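Amuc_1102 (Akkermansia muciniphila, PDB 7DSZ) is of uncertain function but adopts an immunoglobulin-like fold related to archaeal type IV pilus proteins, consistent with a part in a pilus-like assembly. Local coordinates at residues T11-R16 / V141-K146; M17-S22 / D72-K77; F54-K59 / Q137-E142. All blocks are in the same frame, centred on the assembly; numbering follows the deposited sequence. Where two conformers were deposited one is given.

Contact 1: T11-R16 / V141-K146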
loop_
_atom_site.group_PDB
_atom_site.type_symbol
_atom_site.label_atom_id
_atom_site.label_comp_id
_atom_site.label_asym_id
_atom_site.label_seq_id
_atom_site.Cartn_x
_atom_site.Cartn_y
_atom_site.Cartn_z
ATOM N N THR C 11 20.350 7.379 13.935
ATOM C CA THR C 11 21.232 7.147 12.801
ATOM C C THR C 11 22.073 5.887 13.018
ATOM O O THR C 11 22.578 5.635 14.119
ATOM C CB THR C 11 22.129 8.379 12.573
ATOM O OG1 THR C 11 23.100 8.103 11.550
ATOM C CG2 THR C 11 22.842 8.798 13.866
ATOM N N THR C 12 22.181 5.068 11.964
ATOM C CA THR C 12 23.104 3.934 11.942
ATOM C C THR C 12 24.530 4.356 11.615
ATOM O O THR C 12 25.421 3.502 11.517
ATOM C CB THR C 12 22.657 2.891 10.910
ATOM O OG1 THR C 12 22.716 3.457 9.591
ATOM C CG2 THR C 12 21.259 2.436 11.194
ATOM N N SER C 13 24.753 5.642 11.429
ATOM C CA SER C 13 25.999 6.167 10.920
ATOM C C SER C 13 26.597 7.124 11.945
ATOM O O SER C 13 26.127 7.222 13.080
ATOM C CB SER C 13 25.746 6.840 9.575
ATOM O OG SER C 13 24.464 7.440 9.549
ATOM N N ASN C 14 27.640 7.822 11.534
ATOM C CA ASN C 14 28.249 8.847 12.366
ATOM C C ASN C 14 27.198 9.883 12.758
ATOM O O ASN C 14 26.645 10.553 11.873
ATOM C CB ASN C 14 29.396 9.495 11.597
ATOM C CG ASN C 14 30.217 10.441 12.447
ATOM O OD1 ASN C 14 29.710 11.060 13.381
ATOM N ND2 ASN C 14 31.497 10.566 12.116
ATOM N N PRO C 15 26.881 10.043 14.048
ATOM C CA PRO C 15 25.851 11.021 14.434
ATOM C C PRO C 15 26.312 12.459 14.305
ATOM O O PRO C 15 25.468 13.365 14.323
ATOM C CB PRO C 15 25.556 10.660 15.896
ATOM C CG PRO C 15 26.831 10.055 16.378
ATOM C CD PRO C 15 27.394 9.299 15.211
ATOM N N ARG C 16 27.614 12.695 14.181
ATOM C CA ARG C 16 28.124 14.030 13.917
ATOM C C ARG C 16 28.131 14.376 12.432
ATOM O O ARG C 16 28.366 15.539 12.088
ATOM C CB ARG C 16 29.543 14.176 14.483
ATOM C CG ARG C 16 29.673 13.927 15.992
ATOM C CD ARG C 16 29.510 15.206 16.814
ATOM N NE ARG C 16 28.112 15.623 16.928
ATOM C CZ ARG C 16 27.707 16.751 17.508
ATOM N NH1 ARG C 16 28.596 17.589 18.028
ATOM N NH2 ARG C 16 26.411 17.044 17.562
ATOM N N VAL C 141 13.717 20.242 2.574
ATOM C CA VAL C 141 14.396 18.971 2.828
ATOM C C VAL C 141 14.978 19.000 4.231
ATOM O O VAL C 141 15.691 19.945 4.590
ATOM C CB VAL C 141 15.514 18.703 1.802
ATOM C CG1 VAL C 141 16.134 17.321 2.062
ATOM C CG2 VAL C 141 14.971 18.799 0.379
ATOM N N GLU C 142 14.700 17.959 5.011
ATOM C CA GLU C 142 15.249 17.829 6.353
ATOM C C GLU C 142 16.142 16.598 6.448
ATOM O O GLU C 142 15.865 15.555 5.835
ATOM C CB GLU C 142 14.136 17.747 7.408
ATOM C CG GLU C 142 13.299 19.010 7.496
ATOM C CD GLU C 142 12.196 18.928 8.545
ATOM O OE1 GLU C 142 12.079 17.886 9.215
ATOM O OE2 GLU C 142 11.439 19.912 8.689
ATOM N N TYR C 143 17.225 16.732 7.210
ATOM C CA TYR C 143 18.068 15.608 7.586
ATOM C C TYR C 143 18.146 15.573 9.105
ATOM O O TYR C 143 18.510 16.573 9.732
ATOM C CB TYR C 143 19.475 15.714 6.980
ATOM C CG TYR C 143 20.359 14.599 7.485
ATOM C CD1 TYR C 143 20.160 13.294 7.056
ATOM C CD2 TYR C 143 21.354 14.836 8.429
ATOM C CE1 TYR C 143 20.937 12.261 7.524
ATOM C CE2 TYR C 143 22.143 13.796 8.911
ATOM C CZ TYR C 143 21.925 12.511 8.452
ATOM O OH TYR C 143 22.684 11.452 8.908
ATOM N N ASN C 144 17.798 14.426 9.690
ATOM C CA ASN C 144 17.729 14.279 11.148
ATOM C C ASN C 144 16.942 15.418 11.797
ATOM O O ASN C 144 17.347 15.985 12.813
ATOM C CB ASN C 144 19.129 14.173 11.753
ATOM C CG ASN C 144 19.707 12.774 11.640
ATOM O OD1 ASN C 144 18.971 11.791 11.512
ATOM N ND2 ASN C 144 21.033 12.673 11.702
ATOM N N GLY C 145 15.811 15.771 11.196
ATOM C CA GLY C 145 14.934 16.760 11.792
ATOM C C GLY C 145 15.364 18.201 11.652
ATOM O O GLY C 145 14.738 19.072 12.261
ATOM N N LYS C 146 16.399 18.484 10.867
ATOM C CA LYS C 146 16.881 19.835 10.627
ATOM C C LYS C 146 16.763 20.176 9.147
ATOM O O LYS C 146 17.200 19.401 8.294
ATOM C CB LYS C 146 18.343 19.983 11.062
ATOM C CG LYS C 146 18.953 21.303 10.622
ATOM C CD LYS C 146 20.482 21.300 10.636
ATOM C CE LYS C 146 21.010 22.687 10.278
ATOM N NZ LYS C 146 22.500 22.740 10.222
HETATM O O HOH W 1 22.897 8.615 7.813
HETATM O O HOH W 2 24.232 12.143 11.033
#
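Tyr143 points its ring end-on at the loop 11-16, its hydroxyl stopping just short of two others: Tyr143 OH is 4.3 Å from Thr11 OG1 and 4.4 Å from Ser13 OG. Two waters fill in the bonding. One donates to Tyr143 OH at 3.0 Å and pairs with Ser13 OG at 2.6 Å. The other, in plane at the ring's edge, accepts from Tyr143 OH at 2.7 Å and donates to Asn14 O. With CG anti to the backbone N (chi1 175°), the ring runs out past the strand end toward the loop; tyrosine suits the place, its phenol being long, apolar along its sides and polar at the end. Asn144 lays its amide carbon CG over one ring face, 3.8 Å above the plane and offset toward the rim. Asn144 and Gly145, both at positive phi, are the inner residues of a type I' turn that closes the hairpin of strands 134-143 and 146-152. Thr11 OG1 accepts from Ser13 N at 3.0 Å, an ST turn, and Asn14 OD1 accepts from Arg16 N, an Asx turn. The Asp72 carboxylate hydrogen-bonds both threonine hydroxyls, OD2 with Thr11 OG1 and OD1 with Thr12 OG1. The chemistry implies a solvent-mediated join: the loop is held by its two turns and by Asp72, and its polar link to Tyr143 runs through the two waters.

Contact 2: M17-S22 / D72-K77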
loop_
_atom_site.group_PDB
_atom_site.type_symbol
_atom_site.label_atom_id
_atom_site.label_comp_id
_atom_site.label_asym_id
_atom_site.label_seq_id
_atom_site.Cartn_x
_atom_site.Cartn_y
_atom_site.Cartn_z
ATOM N N MET C 17 27.874 13.411 11.547
ATOM C CA MET C 17 27.868 13.711 10.117
ATOM C C MET C 17 26.793 14.741 9.789
ATOM O O MET C 17 25.680 14.703 10.325
ATOM C CB MET C 17 27.644 12.431 9.299
ATOM C CG MET C 17 27.589 12.649 7.785
ATOM S SD MET C 17 27.224 11.108 6.880
ATOM C CE MET C 17 25.737 10.616 7.738
ATOM N N GLN C 18 27.143 15.692 8.932
ATOM C CA GLN C 18 26.206 16.684 8.444
ATOM C C GLN C 18 26.057 16.505 6.945
ATOM O O GLN C 18 26.932 15.960 6.270
ATOM C CB GLN C 18 26.656 18.112 8.777
ATOM C CG GLN C 18 26.954 18.310 10.255
ATOM C CD GLN C 18 27.348 19.742 10.574
ATOM O OE1 GLN C 18 26.525 20.651 10.530
ATOM N NE2 GLN C 18 28.612 19.945 10.873
ATOM N N VAL C 19 24.944 16.992 6.425
ATOM C CA VAL C 19 24.522 16.716 5.063
ATOM C C VAL C 19 24.116 18.025 4.405
ATOM O O VAL C 19 23.485 18.878 5.041
ATOM C CB VAL C 19 23.356 15.696 5.085
ATOM C CG1 VAL C 19 22.619 15.670 3.784
ATOM C CG2 VAL C 19 23.885 14.309 5.458
ATOM N N ARG C 20 24.480 18.182 3.137
ATOM C CA ARG C 20 24.039 19.296 2.315
ATOM C C ARG C 20 23.361 18.776 1.057
ATOM O O ARG C 20 23.855 17.846 0.407
ATOM C CB ARG C 20 25.205 20.201 1.932
ATOM C CG ARG C 20 25.805 20.906 3.142
ATOM C CD ARG C 20 24.808 21.896 3.735
ATOM N NE ARG C 20 25.309 22.556 4.939
ATOM C CZ ARG C 20 25.068 22.153 6.184
ATOM N NH1 ARG C 20 24.322 21.078 6.427
ATOM N NH2 ARG C 20 25.572 22.837 7.201
ATOM N N VAL C 21 22.233 19.388 0.720
ATOM C CA VAL C 21 21.408 18.968 -0.405
ATOM C C VAL C 21 21.327 20.119 -1.398
ATOM O O VAL C 21 20.916 21.231 -1.043
ATOM C CB VAL C 21 20.005 18.545 0.061
ATOM C CG1 VAL C 21 19.144 18.185 -1.131
ATOM C CG2 VAL C 21 20.116 17.358 1.013
ATOM N N SER C 22 21.746 19.868 -2.629
ATOM C CA SER C 22 21.638 20.841 -3.706
ATOM C C SER C 22 20.357 20.552 -4.479
ATOM O O SER C 22 20.266 19.540 -5.175
ATOM C CB SER C 22 22.852 20.774 -4.628
ATOM O OG SER C 22 22.702 21.684 -5.702
ATOM N N ASP C 72 21.189 7.530 5.799
ATOM C CA ASP C 72 20.023 6.757 6.228
ATOM C C ASP C 72 18.742 7.228 5.557
ATOM O O ASP C 72 17.951 6.409 5.073
ATOM C CB ASP C 72 19.848 6.857 7.740
ATOM C CG ASP C 72 20.800 5.976 8.498
ATOM O OD1 ASP C 72 21.172 4.899 7.982
ATOM O OD2 ASP C 72 21.151 6.369 9.629
ATOM N N ALA C 73 18.481 8.539 5.585
ATOM C CA ALA C 73 17.183 9.060 5.156
ATOM C C ALA C 73 17.264 10.563 4.948
ATOM O O ALA C 73 18.138 11.236 5.489
ATOM C CB ALA C 73 16.076 8.757 6.169
ATOM N N LEU C 74 16.311 11.074 4.164
ATOM C CA LEU C 74 16.040 12.497 4.002
ATOM C C LEU C 74 14.534 12.646 3.947
ATOM O O LEU C 74 13.860 11.853 3.280
ATOM C CB LEU C 74 16.611 13.062 2.696
ATOM C CG LEU C 74 18.083 13.350 2.529
ATOM C CD1 LEU C 74 18.303 13.869 1.121
ATOM C CD2 LEU C 74 18.492 14.400 3.587
ATOM N N THR C 75 14.004 13.667 4.605
ATOM C CA THR C 75 12.572 13.935 4.535
ATOM C C THR C 75 12.324 15.124 3.616
ATOM O O THR C 75 12.895 16.201 3.817
ATOM C CB THR C 75 12.000 14.185 5.930
ATOM O OG1 THR C 75 12.099 12.976 6.691
ATOM C CG2 THR C 75 10.534 14.587 5.842
ATOM N N PHE C 76 11.512 14.916 2.588
ATOM C CA PHE C 76 11.113 15.975 1.671
ATOM C C PHE C 76 9.700 16.408 2.020
ATOM O O PHE C 76 8.797 15.574 2.066
ATOM C CB PHE C 76 11.147 15.489 0.219
ATOM C CG PHE C 76 12.507 15.531 -0.403
ATOM C CD1 PHE C 76 13.529 14.725 0.083
ATOM C CD2 PHE C 76 12.766 16.374 -1.472
ATOM C CE1 PHE C 76 14.794 14.756 -0.496
ATOM C CE2 PHE C 76 14.038 16.414 -2.055
ATOM C CZ PHE C 76 15.055 15.599 -1.550
ATOM N N LYS C 77 9.503 17.705 2.237
ATOM C CA LYS C 77 8.171 18.253 2.473
ATOM C C LYS C 77 7.778 19.072 1.252
ATOM O O LYS C 77 8.494 20.002 0.866
ATOM C CB LYS C 77 8.147 19.096 3.747
ATOM C CG LYS C 77 8.434 18.280 4.986
ATOM C CD LYS C 77 8.521 19.154 6.243
ATOM C CE LYS C 77 8.542 18.283 7.512
ATOM N NZ LYS C 77 8.667 19.123 8.747
#
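Leu74 CG stands anti to its carbonyl carbon, chi1 of -76° directing it toward the other strand, and chi2 of 179° sets CD1 anti to CA, extended toward Val21. Val21 answers with CG2, the methyl beside its backbone N; chi1 of 177° swings the other branch, CG1, anti to that N. The two side chains meet tip to tip, Val21 CG2 lying 3.9 Å from Leu74 CD1. Leu74 CD2 sits between the two valines, 4.3 Å from Val19 CG1, while CD1 meets Val21 alone, and one leucine thereby spans two successive inward positions of strand 18-32. The backbones stay well apart, Val21 CA and Leu74 CA being 9.5 Å from each other, the distance of facing sheets rather than of paired strands. Beta-branched valines suit an extended strand and present short, blunt methyls, whereas the longer leucine supplies the reach. Phe58 and Val60 of strand 50-63 and Tyr143 pack round the same leucine. On the outward side of strand 18-32, Arg20 folds back so that NH1 bonds Val19 O at 2.7 Å, coming from above the carbonyl plane. Across the interface no hydrogen bond forms. Cohesion between the two strands therefore rests on buried methyl groups in dispersion contact and on the exclusion of water, as expected inside a beta sandwich of the immunoglobulin-like kind.

Contact 3: F54-K59 / Q137-E142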
loop_
_atom_site.group_PDB
_atom_site.type_symbol
_atom_site.label_atom_id
_atom_site.label_comp_id
_atom_site.label_asym_id
_atom_site.label_seq_id
_atom_site.Cartn_x
_atom_site.Cartn_y
_atom_site.Cartn_z
ATOM N N PHE C 54 5.106 15.925 -10.106
ATOM C CA PHE C 54 5.986 17.014 -9.704
ATOM C C PHE C 54 7.362 16.426 -9.435
ATOM O O PHE C 54 7.494 15.545 -8.588
ATOM C CB PHE C 54 5.462 17.722 -8.450
ATOM C CG PHE C 54 4.142 18.427 -8.642
ATOM C CD1 PHE C 54 4.106 19.766 -9.027
ATOM C CD2 PHE C 54 2.945 17.771 -8.402
ATOM C CE1 PHE C 54 2.869 20.434 -9.189
ATOM C CE2 PHE C 54 1.724 18.415 -8.569
ATOM C CZ PHE C 54 1.692 19.756 -8.956
ATOM N N GLU C 55 8.382 16.908 -10.149
ATOM C CA GLU C 55 9.724 16.328 -10.091
ATOM C C GLU C 55 10.712 17.389 -9.648
ATOM O O GLU C 55 10.692 18.497 -10.186
ATOM C CB GLU C 55 10.147 15.815 -11.468
ATOM C CG GLU C 55 9.255 14.719 -12.031
ATOM C CD GLU C 55 9.735 13.370 -11.582
ATOM O OE1 GLU C 55 10.972 13.138 -11.649
ATOM O OE2 GLU C 55 8.898 12.551 -11.140
ATOM N N ILE C 56 11.598 17.063 -8.703
ATOM C CA ILE C 56 12.687 17.957 -8.338
ATOM C C ILE C 56 14.021 17.218 -8.338
ATOM O O ILE C 56 14.197 16.251 -7.588
ATOM C CB ILE C 56 12.452 18.676 -6.994
ATOM C CG1 ILE C 56 13.584 19.673 -6.712
ATOM C CG2 ILE C 56 12.233 17.708 -5.818
ATOM C CD1 ILE C 56 13.161 20.766 -5.697
ATOM N N PRO C 57 14.972 17.609 -9.183
ATOM C CA PRO C 57 16.306 17.009 -9.130
ATOM C C PRO C 57 17.048 17.455 -7.888
ATOM O O PRO C 57 16.893 18.586 -7.426
ATOM C CB PRO C 57 17.011 17.564 -10.378
ATOM C CG PRO C 57 15.979 18.273 -11.179
ATOM C CD PRO C 57 14.871 18.664 -10.201
ATOM N N PHE C 58 17.887 16.560 -7.365
ATOM C CA PHE C 58 18.739 16.952 -6.249
ATOM C C PHE C 58 19.973 16.065 -6.181
ATOM O O PHE C 58 20.029 14.993 -6.781
ATOM C CB PHE C 58 17.975 16.930 -4.920
ATOM C CG PHE C 58 17.687 15.552 -4.373
ATOM C CD1 PHE C 58 16.547 14.864 -4.750
ATOM C CD2 PHE C 58 18.515 14.988 -3.423
ATOM C CE1 PHE C 58 16.256 13.624 -4.201
ATOM C CE2 PHE C 58 18.232 13.749 -2.870
ATOM C CZ PHE C 58 17.107 13.058 -3.264
ATOM N N LYS C 59 20.979 16.558 -5.447
ATOM C CA LYS C 59 22.206 15.819 -5.186
ATOM C C LYS C 59 22.607 16.085 -3.740
ATOM O O LYS C 59 22.390 17.188 -3.230
ATOM C CB LYS C 59 23.335 16.234 -6.156
ATOM C CG LYS C 59 24.659 15.533 -5.888
ATOM C CD LYS C 59 25.757 16.065 -6.812
ATOM C CE LYS C 59 25.822 15.264 -8.086
ATOM N NZ LYS C 59 27.087 15.539 -8.854
ATOM N N GLN C 137 4.667 26.840 -5.304
ATOM C CA GLN C 137 5.344 25.574 -5.037
ATOM C C GLN C 137 6.445 25.788 -4.007
ATOM O O GLN C 137 7.087 26.841 -3.970
ATOM C CB GLN C 137 6.000 24.966 -6.291
ATOM C CG GLN C 137 5.054 24.755 -7.438
ATOM C CD GLN C 137 5.692 24.037 -8.613
ATOM O OE1 GLN C 137 5.037 23.254 -9.299
ATOM N NE2 GLN C 137 6.967 24.328 -8.874
ATOM N N GLY C 138 6.686 24.769 -3.190
ATOM C CA GLY C 138 7.816 24.799 -2.282
ATOM C C GLY C 138 8.235 23.396 -1.910
ATOM O O GLY C 138 7.407 22.480 -1.846
ATOM N N VAL C 139 9.535 23.223 -1.671
ATOM C CA VAL C 139 10.087 21.959 -1.197
ATOM C C VAL C 139 11.077 22.255 -0.082
ATOM O O VAL C 139 11.994 23.059 -0.268
ATOM C CB VAL C 139 10.786 21.174 -2.323
ATOM C CG1 VAL C 139 11.400 19.888 -1.769
ATOM C CG2 VAL C 139 9.797 20.870 -3.459
ATOM N N VAL C 140 10.900 21.606 1.061
ATOM C CA VAL C 140 11.815 21.713 2.195
ATOM C C VAL C 140 12.389 20.333 2.478
ATOM O O VAL C 140 11.638 19.364 2.610
ATOM C CB VAL C 140 11.107 22.272 3.443
ATOM C CG1 VAL C 140 12.070 22.278 4.650
ATOM C CG2 VAL C 140 10.567 23.678 3.162
ATOM N N VAL C 141 13.717 20.242 2.574
ATOM C CA VAL C 141 14.396 18.971 2.828
ATOM C C VAL C 141 14.978 19.000 4.231
ATOM O O VAL C 141 15.691 19.945 4.590
ATOM C CB VAL C 141 15.514 18.703 1.802
ATOM C CG1 VAL C 141 16.134 17.321 2.062
ATOM C CG2 VAL C 141 14.971 18.799 0.379
ATOM N N GLU C 142 14.700 17.959 5.011
ATOM C CA GLU C 142 15.249 17.829 6.353
ATOM C C GLU C 142 16.142 16.598 6.448
ATOM O O GLU C 142 15.865 15.555 5.835
ATOM C CB GLU C 142 14.136 17.747 7.408
ATOM C CG GLU C 142 13.299 19.010 7.496
ATOM C CD GLU C 142 12.196 18.928 8.545
ATOM O OE1 GLU C 142 12.079 17.886 9.215
ATOM O OE2 GLU C 142 11.439 19.912 8.689
#
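Gln137 NE2 is gripped by two acceptors, the hydroxyl of Tyr151 and the backbone oxygen of Leu26, and this hold probably fixes the rotation of the amide, with OE1 turned to Phe54. That other end, Gln137 OE1, comes to the ring's edge near its plane, 3.6 Å from both Phe54 CD1 and Phe54 CE1. Ring and amide planes are turned 68° apart, so the two flat groups do not stack; the oxygen instead meets the rim, where the ring's C-H groups carry slight positive charge, and the approach is probably mildly favourable. Gln137 keeps its chain extended beyond CG (chi2 -175°), which gives the amide the length to reach over from its own strand. A glutamine suits this spot because one amide can feed two acceptors through its nitrogen and still offer an oxygen to an aromatic edge.

Two residues further along each strand the contact turns wholly apolar. Ile56 and Val139 reach toward each other tip to tip, with Ile56 CD1 4.0 Å from Val139 CG2 and 4.1 Å from Val139 CB. CG1 of Ile56 lies anti to its backbone N (chi1 -176°), and isoleucine's extra carbon, CD1, bridges to the shorter valine. No hydrogen bond links the two strands, whose closest CA pair, Ile56 CA and Val139 CA, is 8.6 Å apart.

Strand 50-63 lies in the three-stranded antiparallel sheet between strands 18-32 and 109-115, and strand 134-143 runs in the opposing mixed sheet beside strands 70-83 and 146-152. Leu26 of strand 18-32 packs on both Phe54 and Ile56, while Phe76 and Phe78 of strand 70-83 also pack on Val139. This is the apolar interior between the two facing sheets of the immunoglobulin-like sandwich, near the centre of the chain.

Contacts 1 and 3 use strand 134-143 and contact 2 uses strand 70-83, its paired neighbour in the mixed sheet. From the three-stranded sheet, strand 18-32 serves contact 2 and strand 50-63 contact 3, the centres of these contacts being about 11 Å apart; the centre of contact 1, at the hairpin end, lies about 7 Å from that of contact 2 and about 18 Å from that of contact 3. Along the chain, contact 2 is nested inside the loop closed by contact 1, whereas the segments of contacts 2 and 3 alternate. Together they tie the N-terminal segment and both sheets into one sandwich, and contacts 1 and 2 also touch a second subunit of the three-chain assembly.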